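Local coordinates for protein DNA-entry nuclease (Competence-specific nuclease) (Streptococcus agalactiae ILRI112, PDB 4QH0) that probably cleaves DNA without sequence specificity, as a magnesium-binding nuclease of the DNA/RNA non-specific endonuclease family with a His-Me finger fold, at residues N42-V47 against E192-D197; N67-R72 against N167-Y172; L177-T182 against T214-T219. The protein carries 1 engineered substitution. All coordinates share one frame; numbering follows the deposited sequence.

Contact 1: residues N42-V47 against E192-D197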
loop_
_atom_site.group_PDB
_atom_site.type_symbol
_atom_site.label_atom_id
_atom_site.label_comp_id
_atom_site.label_asym_id
_atom_site.label_seq_id
_atom_site.Cartn_x
_atom_site.Cartn_y
_atom_site.Cartn_z
ATOM N N ASN A 42 -14.185 -6.938 -6.103
ATOM C CA ASN A 42 -15.610 -6.903 -5.797
ATOM C C ASN A 42 -16.070 -5.531 -5.311
ATOM O O ASN A 42 -17.256 -5.335 -5.043
ATOM C CB ASN A 42 -15.955 -7.949 -4.734
ATOM C CG ASN A 42 -15.699 -9.364 -5.201
ATOM O OD1 ASN A 42 -15.843 -9.677 -6.383
ATOM N ND2 ASN A 42 -15.317 -10.233 -4.271
ATOM N N LEU A 43 -15.132 -4.596 -5.178
ATOM C CA LEU A 43 -15.466 -3.229 -4.797
ATOM C C LEU A 43 -16.483 -2.653 -5.767
ATOM O O LEU A 43 -16.315 -2.758 -6.975
ATOM C CB LEU A 43 -14.218 -2.341 -4.801
ATOM C CG LEU A 43 -13.180 -2.557 -3.699
ATOM C CD1 LEU A 43 -12.011 -1.600 -3.897
ATOM C CD2 LEU A 43 -13.793 -2.369 -2.325
ATOM N N ASN A 44 -17.538 -2.052 -5.227
ATOM C CA ASN A 44 -18.556 -1.400 -6.038
ATOM C C ASN A 44 -18.530 0.103 -5.796
ATOM O O ASN A 44 -18.631 0.553 -4.657
ATOM C CB ASN A 44 -19.941 -1.971 -5.714
ATOM C CG ASN A 44 -19.987 -3.489 -5.821
ATOM O OD1 ASN A 44 -19.945 -4.049 -6.919
ATOM N ND2 ASN A 44 -20.078 -4.163 -4.678
ATOM N N ALA A 45 -18.378 0.874 -6.869
ATOM C CA ALA A 45 -18.311 2.330 -6.774
ATOM C C ALA A 45 -19.685 2.966 -6.984
ATOM O O ALA A 45 -20.051 3.314 -8.108
ATOM C CB ALA A 45 -17.324 2.875 -7.792
ATOM N N ASP A 46 -20.431 3.131 -5.895
ATOM C CA ASP A 46 -21.799 3.633 -5.971
ATOM C C ASP A 46 -21.835 5.158 -5.888
ATOM O O ASP A 46 -21.156 5.763 -5.058
ATOM C CB ASP A 46 -22.649 3.027 -4.852
ATOM C CG ASP A 46 -24.139 3.153 -5.117
ATOM O OD1 ASP A 46 -24.712 4.221 -4.814
ATOM O OD2 ASP A 46 -24.739 2.181 -5.625
ATOM N N VAL A 47 -22.637 5.769 -6.755
ATOM C CA VAL A 47 -22.764 7.223 -6.813
ATOM C C VAL A 47 -23.080 7.861 -5.461
ATOM O O VAL A 47 -22.769 9.032 -5.238
ATOM C CB VAL A 47 -23.882 7.645 -7.796
ATOM C CG1 VAL A 47 -23.504 7.293 -9.225
ATOM C CG2 VAL A 47 -25.204 6.992 -7.413
ATOM N N GLU A 192 -6.814 -2.616 -4.171
ATOM C CA GLU A 192 -7.977 -2.803 -5.028
ATOM C C GLU A 192 -8.573 -1.447 -5.361
ATOM O O GLU A 192 -8.642 -0.571 -4.507
ATOM C CB GLU A 192 -9.031 -3.662 -4.328
ATOM C CG GLU A 192 -8.471 -4.873 -3.609
ATOM C CD GLU A 192 -9.536 -5.659 -2.878
ATOM O OE1 GLU A 192 -10.561 -6.003 -3.500
ATOM O OE2 GLU A 192 -9.347 -5.935 -1.677
ATOM N N ALA A 193 -9.003 -1.275 -6.606
ATOM C CA ALA A 193 -9.617 -0.025 -7.027
ATOM C C ALA A 193 -10.645 -0.266 -8.116
ATOM O O ALA A 193 -10.493 -1.172 -8.926
ATOM C CB ALA A 193 -8.558 0.944 -7.521
ATOM N N LYS A 194 -11.694 0.550 -8.122
ATOM C CA LYS A 194 -12.677 0.530 -9.198
ATOM C C LYS A 194 -13.314 1.904 -9.351
ATOM O O LYS A 194 -13.883 2.437 -8.402
ATOM C CB LYS A 194 -13.755 -0.525 -8.940
ATOM C CG LYS A 194 -14.620 -0.824 -10.167
ATOM C CD LYS A 194 -15.690 -1.876 -9.889
ATOM C CE LYS A 194 -15.088 -3.237 -9.561
ATOM N NZ LYS A 194 -16.113 -4.275 -9.240
ATOM N N SER A 195 -13.207 2.476 -10.546
ATOM C CA SER A 195 -13.837 3.757 -10.839
ATOM C C SER A 195 -15.328 3.559 -11.080
ATOM O O SER A 195 -15.788 2.436 -11.278
ATOM C CB SER A 195 -13.188 4.416 -12.058
ATOM O OG SER A 195 -13.311 3.607 -13.214
ATOM N N GLN A 196 -16.080 4.654 -11.055
ATOM C CA GLN A 196 -17.525 4.595 -11.225
ATOM C C GLN A 196 -17.884 4.127 -12.630
ATOM O O GLN A 196 -18.821 3.351 -12.813
ATOM C CB GLN A 196 -18.139 5.969 -10.959
ATOM C CG GLN A 196 -19.656 5.988 -10.936
ATOM C CD GLN A 196 -20.214 7.396 -10.963
ATOM O OE1 GLN A 196 -19.620 8.323 -10.410
ATOM N NE2 GLN A 196 -21.358 7.565 -11.617
ATOM N N ASP A 197 -17.131 4.599 -13.618
ATOM C CA ASP A 197 -17.374 4.233 -15.008
ATOM C C ASP A 197 -16.677 2.927 -15.392
ATOM O O ASP A 197 -16.732 2.506 -16.546
ATOM C CB ASP A 197 -16.937 5.364 -15.946
ATOM C CG ASP A 197 -15.492 5.775 -15.741
ATOM O OD1 ASP A 197 -14.653 4.904 -15.430
ATOM O OD2 ASP A 197 -15.193 6.978 -15.893
HETATM O O HOH W 1 -21.047 2.826 -10.255
#
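L43 lays its CD1 methyl against E192 where a loop, the one joining strands 33-36 and 52-54, runs over the end of strand 188-195 in the large antiparallel sheet of this nuclease. CD1 sits 3.6 Å from E192 CB, and the two side chains cross at about a right angle. With CG anti to the carbonyl carbon (chi1 -71°), the leucine dips into the sheet surface, where it also touches R171 and R173 of strand 170-177. The carboxylate of E192 turns to the same loop, its OE1 hydrogen-bonded to T41 OG1. L43 also offers its carbonyl: K194 NZ reaches L43 O at 2.7 Å in a weak hydrogen bond, while the stronger partner of that ammonium is T41 O. A bend at chi3 (-65°) turns the end of the lysine chain toward the two loop carbonyls, L43 O and T41 O.

Next, A45 points its methyl at the strand end, with CB 3.5 Å from K194 O and 3.8 Å from Q196 CA. A water modelled very close to A45 O, and only weakly bonded to Q196 O, may link the two backbones, but the short distance leaves that bridge doubtful. At the far end, on the exposed margin, V47 sets a methyl against the amide end of the extended Q196 side chain without a polar bond, V47 CG1 lying 3.7 Å from Q196 CD.

Contact 2: residues N67-R72 against N167-Y172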
loop_
_atom_site.group_PDB
_atom_site.type_symbol
_atom_site.label_atom_id
_atom_site.label_comp_id
_atom_site.label_asym_id
_atom_site.label_seq_id
_atom_site.Cartn_x
_atom_site.Cartn_y
_atom_site.Cartn_z
ATOM N N ASN A 67 -10.216 1.630 3.812
ATOM C CA ASN A 67 -11.187 1.882 2.752
ATOM C C ASN A 67 -11.324 3.366 2.460
ATOM O O ASN A 67 -11.169 4.202 3.347
ATOM C CB ASN A 67 -12.561 1.330 3.132
ATOM C CG ASN A 67 -12.671 -0.161 2.907
ATOM O OD1 ASN A 67 -12.917 -0.610 1.790
ATOM N ND2 ASN A 67 -12.499 -0.936 3.969
ATOM N N ALA A 68 -11.629 3.685 1.209
ATOM C CA ALA A 68 -11.833 5.069 0.816
ATOM C C ALA A 68 -12.683 5.179 -0.442
ATOM O O ALA A 68 -12.739 4.252 -1.251
ATOM C CB ALA A 68 -10.490 5.750 0.603
ATOM N N MET A 69 -13.365 6.312 -0.573
ATOM C CA MET A 69 -13.971 6.724 -1.830
ATOM C C MET A 69 -13.287 8.021 -2.227
ATOM O O MET A 69 -13.296 8.990 -1.470
ATOM C CB MET A 69 -15.475 6.946 -1.681
ATOM C CG MET A 69 -16.184 7.208 -3.007
ATOM S SD MET A 69 -16.180 5.749 -4.061
ATOM C CE MET A 69 -17.336 6.219 -5.342
ATOM N N LEU A 70 -12.695 8.031 -3.415
ATOM C CA LEU A 70 -11.799 9.105 -3.814
ATOM C C LEU A 70 -12.403 9.979 -4.897
ATOM O O LEU A 70 -12.881 9.476 -5.911
ATOM C CB LEU A 70 -10.486 8.512 -4.324
ATOM C CG LEU A 70 -9.750 7.567 -3.377
ATOM C CD1 LEU A 70 -8.497 7.043 -4.056
ATOM C CD2 LEU A 70 -9.404 8.261 -2.068
ATOM N N ASP A 71 -12.378 11.290 -4.674
ATOM C CA ASP A 71 -12.718 12.255 -5.713
ATOM C C ASP A 71 -12.007 13.585 -5.454
ATOM O O ASP A 71 -11.127 13.668 -4.601
ATOM C CB ASP A 71 -14.238 12.437 -5.841
ATOM C CG ASP A 71 -14.889 12.952 -4.569
ATOM O OD1 ASP A 71 -14.235 13.677 -3.793
ATOM O OD2 ASP A 71 -16.078 12.635 -4.352
ATOM N N ARG A 72 -12.396 14.622 -6.187
ATOM C CA ARG A 72 -11.686 15.894 -6.136
ATOM C C ARG A 72 -11.933 16.678 -4.846
ATOM O O ARG A 72 -11.235 17.653 -4.577
ATOM C CB ARG A 72 -12.051 16.750 -7.354
ATOM C CG ARG A 72 -11.349 16.327 -8.641
ATOM C CD ARG A 72 -11.875 17.092 -9.844
ATOM N NE ARG A 72 -11.013 16.933 -11.011
ATOM C CZ ARG A 72 -11.250 17.479 -12.200
ATOM N NH1 ARG A 72 -12.331 18.223 -12.395
ATOM N NH2 ARG A 72 -10.403 17.282 -13.199
ATOM N N ASN A 167 -11.612 13.582 -13.137
ATOM C CA ASN A 167 -12.937 13.699 -12.537
ATOM C C ASN A 167 -13.686 12.366 -12.449
ATOM O O ASN A 167 -14.912 12.317 -12.571
ATOM C CB ASN A 167 -13.772 14.731 -13.298
ATOM C CG ASN A 167 -15.021 15.134 -12.550
ATOM O OD1 ASN A 167 -14.989 15.369 -11.343
ATOM N ND2 ASN A 167 -16.139 15.189 -13.259
ATOM N N LYS A 168 -12.944 11.286 -12.239
ATOM C CA LYS A 168 -13.550 9.991 -11.962
ATOM C C LYS A 168 -13.566 9.769 -10.461
ATOM O O LYS A 168 -12.642 10.174 -9.756
ATOM C CB LYS A 168 -12.776 8.865 -12.643
ATOM C CG LYS A 168 -12.756 8.960 -14.155
ATOM C CD LYS A 168 -11.957 7.822 -14.767
ATOM C CE LYS A 168 -11.900 7.923 -16.281
ATOM N NZ LYS A 168 -11.041 6.858 -16.868
ATOM N N ARG A 169 -14.633 9.140 -9.974
ATOM C CA ARG A 169 -14.734 8.758 -8.569
ATOM C C ARG A 169 -14.301 7.305 -8.424
ATOM O O ARG A 169 -14.803 6.432 -9.129
ATOM C CB ARG A 169 -16.166 8.942 -8.064
ATOM C CG ARG A 169 -16.770 10.287 -8.431
ATOM C CD ARG A 169 -18.049 10.579 -7.658
ATOM N NE ARG A 169 -17.789 10.811 -6.237
ATOM C CZ ARG A 169 -18.274 10.082 -5.234
ATOM N NH1 ARG A 169 -19.073 9.045 -5.453
ATOM N NH2 ARG A 169 -17.956 10.405 -3.988
ATOM N N VAL A 170 -13.373 7.055 -7.505
ATOM C CA VAL A 170 -12.723 5.754 -7.389
ATOM C C VAL A 170 -12.895 5.161 -5.996
ATOM O O VAL A 170 -12.448 5.737 -5.007
ATOM C CB VAL A 170 -11.216 5.871 -7.703
ATOM C CG1 VAL A 170 -10.523 4.518 -7.572
ATOM C CG2 VAL A 170 -11.015 6.429 -9.099
ATOM N N ARG A 171 -13.552 4.009 -5.928
ATOM C CA ARG A 171 -13.608 3.239 -4.694
ATOM C C ARG A 171 -12.280 2.516 -4.540
ATOM O O ARG A 171 -11.766 1.937 -5.496
ATOM C CB ARG A 171 -14.762 2.239 -4.729
ATOM C CG ARG A 171 -15.000 1.515 -3.416
ATOM C CD ARG A 171 -15.447 2.458 -2.311
ATOM N NE ARG A 171 -15.925 1.718 -1.148
ATOM C CZ ARG A 171 -15.136 1.120 -0.259
ATOM N NH1 ARG A 171 -13.816 1.176 -0.386
ATOM N NH2 ARG A 171 -15.668 0.465 0.762
ATOM N N TYR A 172 -11.736 2.547 -3.332
ATOM C CA TYR A 172 -10.352 2.163 -3.108
ATOM C C TYR A 172 -10.223 1.402 -1.800
ATOM O O TYR A 172 -10.862 1.745 -0.806
ATOM C CB TYR A 172 -9.500 3.436 -3.085
ATOM C CG TYR A 172 -7.995 3.245 -3.115
ATOM C CD1 TYR A 172 -7.393 2.375 -4.016
ATOM C CD2 TYR A 172 -7.177 3.976 -2.267
ATOM C CE1 TYR A 172 -6.019 2.219 -4.046
ATOM C CE2 TYR A 172 -5.805 3.829 -2.292
ATOM C CZ TYR A 172 -5.230 2.954 -3.183
ATOM O OH TYR A 172 -3.862 2.818 -3.198
HETATM O O HOH W 2 -14.394 14.383 -8.874
#
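A68, M69 and L70 pair with Y172, R171 and V170 as adjacent antiparallel strands. A68 with Y172 and L70 with V170 are hydrogen-bonded pairs, each closed by two backbone bonds, such as L70 N to V170 O at 2.8 Å; M69 and R171 form the non-hydrogen-bonded pair between them. Past L70 the pairing gives way to a CA-H...O contact from R169 CA to L70 O.

Two arginines make the polar side-chain contacts, each holding one oxygen with two nitrogens. R171 approaches N67 end-on: NH1 lies 3.0 Å from N67 OD1 on a lone pair in the carbonyl plane, whereas NH2 comes from above that plane. The amide and guanidinium planes stand 83° apart, and the strongest partner of this oxygen is R173 NE, from the same strand. R169 meets D71 side-on, in a salt bridge with NH2 at 2.9 Å and NE at 3.1 Å from D71 OD2, the NE bond using the anti lone pair. A bend at chi3 (69°) brings its guanidinium alongside the carboxylate, whose OD1 is taken by T73 OG1; V49 O also holds R169 NH2.

Among the softer contacts, M69 SD packs 3.8 Å from R171 CD. On the other face of the sheet L70 CD1 lies 3.8 Å from Y172 CD2, under helices 153-164 and 116-119. N167 CB sits over one face of the R72 guanidinium, whose NH2 is hydrogen-bonded to D165 O.

N167, with positive phi, is the C-prime residue of the Schellman motif that ends helix 153-164, and from there the chain enters an antiparallel pair inside the seven-stranded sheet.

Contact 3: residues L177-T182 against T214-T219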
loop_
_atom_site.group_PDB
_atom_site.type_symbol
_atom_site.label_atom_id
_atom_site.label_comp_id
_atom_site.label_asym_id
_atom_site.label_seq_id
_atom_site.Cartn_x
_atom_site.Cartn_y
_atom_site.Cartn_z
ATOM N N LEU A 177 -1.062 -7.234 4.315
ATOM C CA LEU A 177 -1.165 -8.673 4.511
ATOM C C LEU A 177 -0.060 -9.167 5.435
ATOM O O LEU A 177 1.116 -8.863 5.234
ATOM C CB LEU A 177 -1.105 -9.393 3.163
ATOM C CG LEU A 177 -2.150 -8.947 2.131
ATOM C CD1 LEU A 177 -2.032 -9.753 0.845
ATOM C CD2 LEU A 177 -3.561 -9.046 2.686
ATOM N N TYR A 178 -0.462 -9.916 6.458
ATOM C CA TYR A 178 0.461 -10.479 7.436
ATOM C C TYR A 178 0.468 -12.008 7.367
ATOM O O TYR A 178 -0.571 -12.631 7.145
ATOM C CB TYR A 178 0.066 -10.024 8.843
ATOM C CG TYR A 178 0.058 -8.520 9.019
ATOM C CD1 TYR A 178 1.230 -7.827 9.290
ATOM C CD2 TYR A 178 -1.120 -7.793 8.918
ATOM C CE1 TYR A 178 1.229 -6.456 9.449
ATOM C CE2 TYR A 178 -1.130 -6.419 9.077
ATOM C CZ TYR A 178 0.047 -5.757 9.340
ATOM O OH TYR A 178 0.044 -4.391 9.502
ATOM N N ARG A 179 1.642 -12.605 7.565
ATOM C CA ARG A 179 1.783 -14.057 7.549
ATOM C C ARG A 179 1.020 -14.689 8.707
ATOM O O ARG A 179 0.550 -15.822 8.611
ATOM C CB ARG A 179 3.254 -14.455 7.669
ATOM C CG ARG A 179 4.167 -13.923 6.571
ATOM C CD ARG A 179 5.608 -14.377 6.796
ATOM N NE ARG A 179 6.029 -14.165 8.179
ATOM C CZ ARG A 179 7.129 -14.673 8.725
ATOM N NH1 ARG A 179 7.944 -15.440 8.011
ATOM N NH2 ARG A 179 7.409 -14.415 9.994
ATOM N N ASN A 180 0.908 -13.950 9.805
ATOM C CA ASN A 180 0.345 -14.485 11.036
ATOM C C ASN A 180 0.004 -13.372 12.030
ATOM O O ASN A 180 0.062 -12.190 11.691
ATOM C CB ASN A 180 1.334 -15.473 11.660
ATOM C CG ASN A 180 2.692 -14.854 11.922
ATOM O OD1 ASN A 180 2.799 -13.795 12.540
ATOM N ND2 ASN A 180 3.740 -15.507 11.442
ATOM N N ASP A 181 -0.348 -13.759 13.253
ATOM C CA ASP A 181 -0.706 -12.806 14.299
ATOM C C ASP A 181 0.495 -12.091 14.915
ATOM O O ASP A 181 0.347 -11.015 15.490
ATOM C CB ASP A 181 -1.459 -13.519 15.426
ATOM C CG ASP A 181 -2.874 -13.892 15.046
ATOM O OD1 ASP A 181 -3.366 -13.405 14.006
ATOM O OD2 ASP A 181 -3.500 -14.669 15.799
ATOM N N THR A 182 1.678 -12.684 14.805
ATOM C CA THR A 182 2.847 -12.186 15.528
ATOM C C THR A 182 3.601 -11.079 14.791
ATOM O O THR A 182 4.121 -10.151 15.411
ATOM C CB THR A 182 3.860 -13.315 15.797
ATOM O OG1 THR A 182 4.590 -13.601 14.597
ATOM C CG2 THR A 182 3.161 -14.580 16.287
ATOM N N THR A 214 16.835 -9.077 2.214
ATOM C CA THR A 214 15.704 -9.840 2.720
ATOM C C THR A 214 15.347 -9.299 4.091
ATOM O O THR A 214 16.215 -8.814 4.817
ATOM C CB THR A 214 16.033 -11.333 2.867
ATOM O OG1 THR A 214 17.089 -11.500 3.820
ATOM C CG2 THR A 214 16.453 -11.927 1.534
ATOM N N MET A 215 14.069 -9.389 4.442
ATOM C CA MET A 215 13.579 -8.875 5.713
ATOM C C MET A 215 12.866 -9.965 6.496
ATOM O O MET A 215 12.161 -10.797 5.926
ATOM C CB MET A 215 12.622 -7.707 5.468
ATOM C CG MET A 215 11.965 -7.156 6.726
ATOM S SD MET A 215 10.608 -6.041 6.351
ATOM C CE MET A 215 11.491 -4.522 5.999
ATOM N N ASP A 216 13.061 -9.953 7.810
ATOM C CA ASP A 216 12.281 -10.783 8.710
ATOM C C ASP A 216 11.011 -10.012 9.023
ATOM O O ASP A 216 11.061 -8.962 9.660
ATOM C CB ASP A 216 13.057 -11.057 9.998
ATOM C CG ASP A 216 12.449 -12.176 10.821
ATOM O OD1 ASP A 216 11.295 -12.564 10.548
ATOM O OD2 ASP A 216 13.125 -12.667 11.747
ATOM N N TYR A 217 9.874 -10.521 8.564
ATOM C CA TYR A 217 8.617 -9.811 8.736
ATOM C C TYR A 217 8.121 -9.910 10.170
ATOM O O TYR A 217 7.226 -9.171 10.580
ATOM C CB TYR A 217 7.581 -10.332 7.744
ATOM C CG TYR A 217 7.992 -10.073 6.313
ATOM C CD1 TYR A 217 8.006 -8.783 5.801
ATOM C CD2 TYR A 217 8.386 -11.110 5.483
ATOM C CE1 TYR A 217 8.392 -8.536 4.503
ATOM C CE2 TYR A 217 8.773 -10.871 4.179
ATOM C CZ TYR A 217 8.773 -9.582 3.697
ATOM O OH TYR A 217 9.157 -9.338 2.400
ATOM N N ALA A 218 8.720 -10.809 10.942
ATOM C CA ALA A 218 8.394 -10.930 12.352
ATOM C C ALA A 218 8.883 -9.699 13.105
ATOM O O ALA A 218 8.173 -9.149 13.945
ATOM C CB ALA A 218 9.018 -12.190 12.932
ATOM N N THR A 219 10.098 -9.266 12.781
ATOM C CA THR A 219 10.771 -8.198 13.511
ATOM C C THR A 219 10.963 -6.955 12.653
ATOM O O THR A 219 11.083 -5.843 13.170
ATOM C CB THR A 219 12.163 -8.659 13.970
ATOM O OG1 THR A 219 12.944 -9.028 12.827
ATOM C CG2 THR A 219 12.048 -9.847 14.908
HETATM O O HOH W 3 10.318 -15.254 11.144
#
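The guanidinium of R179 has Y217 CB over one face, R179 NE being 4.2 Å from that carbon, and a water at its edge in the plane. The tyrosine ring is turned 60° from the guanidinium and the two side chains cross at about a right angle, so this is no parallel stack. One face of the Y217 ring carries M215 O of its own segment, 3.7 Å above the plane and offset toward the rim; the phenol hydroxyl is hydrogen-bonded to N208 O.

No direct hydrogen bond joins the two segments. Instead the edge water accepts from R179 NH2 at 3.2 Å and donates to D216 OD1 at 2.9 Å. The charges themselves stay apart: R179 NH2 is 4.3 Å from D216 OD1, which lies well out of the guanidinium plane, and no N-H points at it. The strongest polar partner of the arginine is D183, salt-bridged to NE just beyond the segment. A bend at chi3 (-47°) swings the head across toward the backbone of A218, with R179 NH2 4.0 Å from both A218 N and A218 CB.

Each segment is also braced internally. N180 OD1 receives T182 OG1 and T182 N from the same face of its amide plane, and D216 OD1 takes A218 N at 3.1 Å, from above the carboxylate plane. Thus the one aspartate oxygen holds both its own turn and the bridging water.

Backbone bonds from Y217 to V185 and from A218 to L184 join the same two loops nearby. The arrangement is a surface meeting of two Asx turns, one in the loop after strand 170-177 and the other in the connection from strand 213-215 to strand 222-224.

In the fold
Contacts 1 and 2 share the large antiparallel sheet: their strands 188-195 and 170-177 are neighbours, probably hydrogen-bonded through K194 O to R171 N and Q196 N to R169 O, and their centres lie 8 Å apart. Contact 2 is strand pairing within the sheet, rich in backbone bonds and arginine grips, whereas contact 1 lays an irregular loop over its strand with methyl packing and a lysine on a loop carbonyl. Both are partly buried. Contact 3 lies across the chain's centre, about 30 Å from each of them between centres, at the surface. There two loops meet mainly through an arginine and a water, with little buried surface.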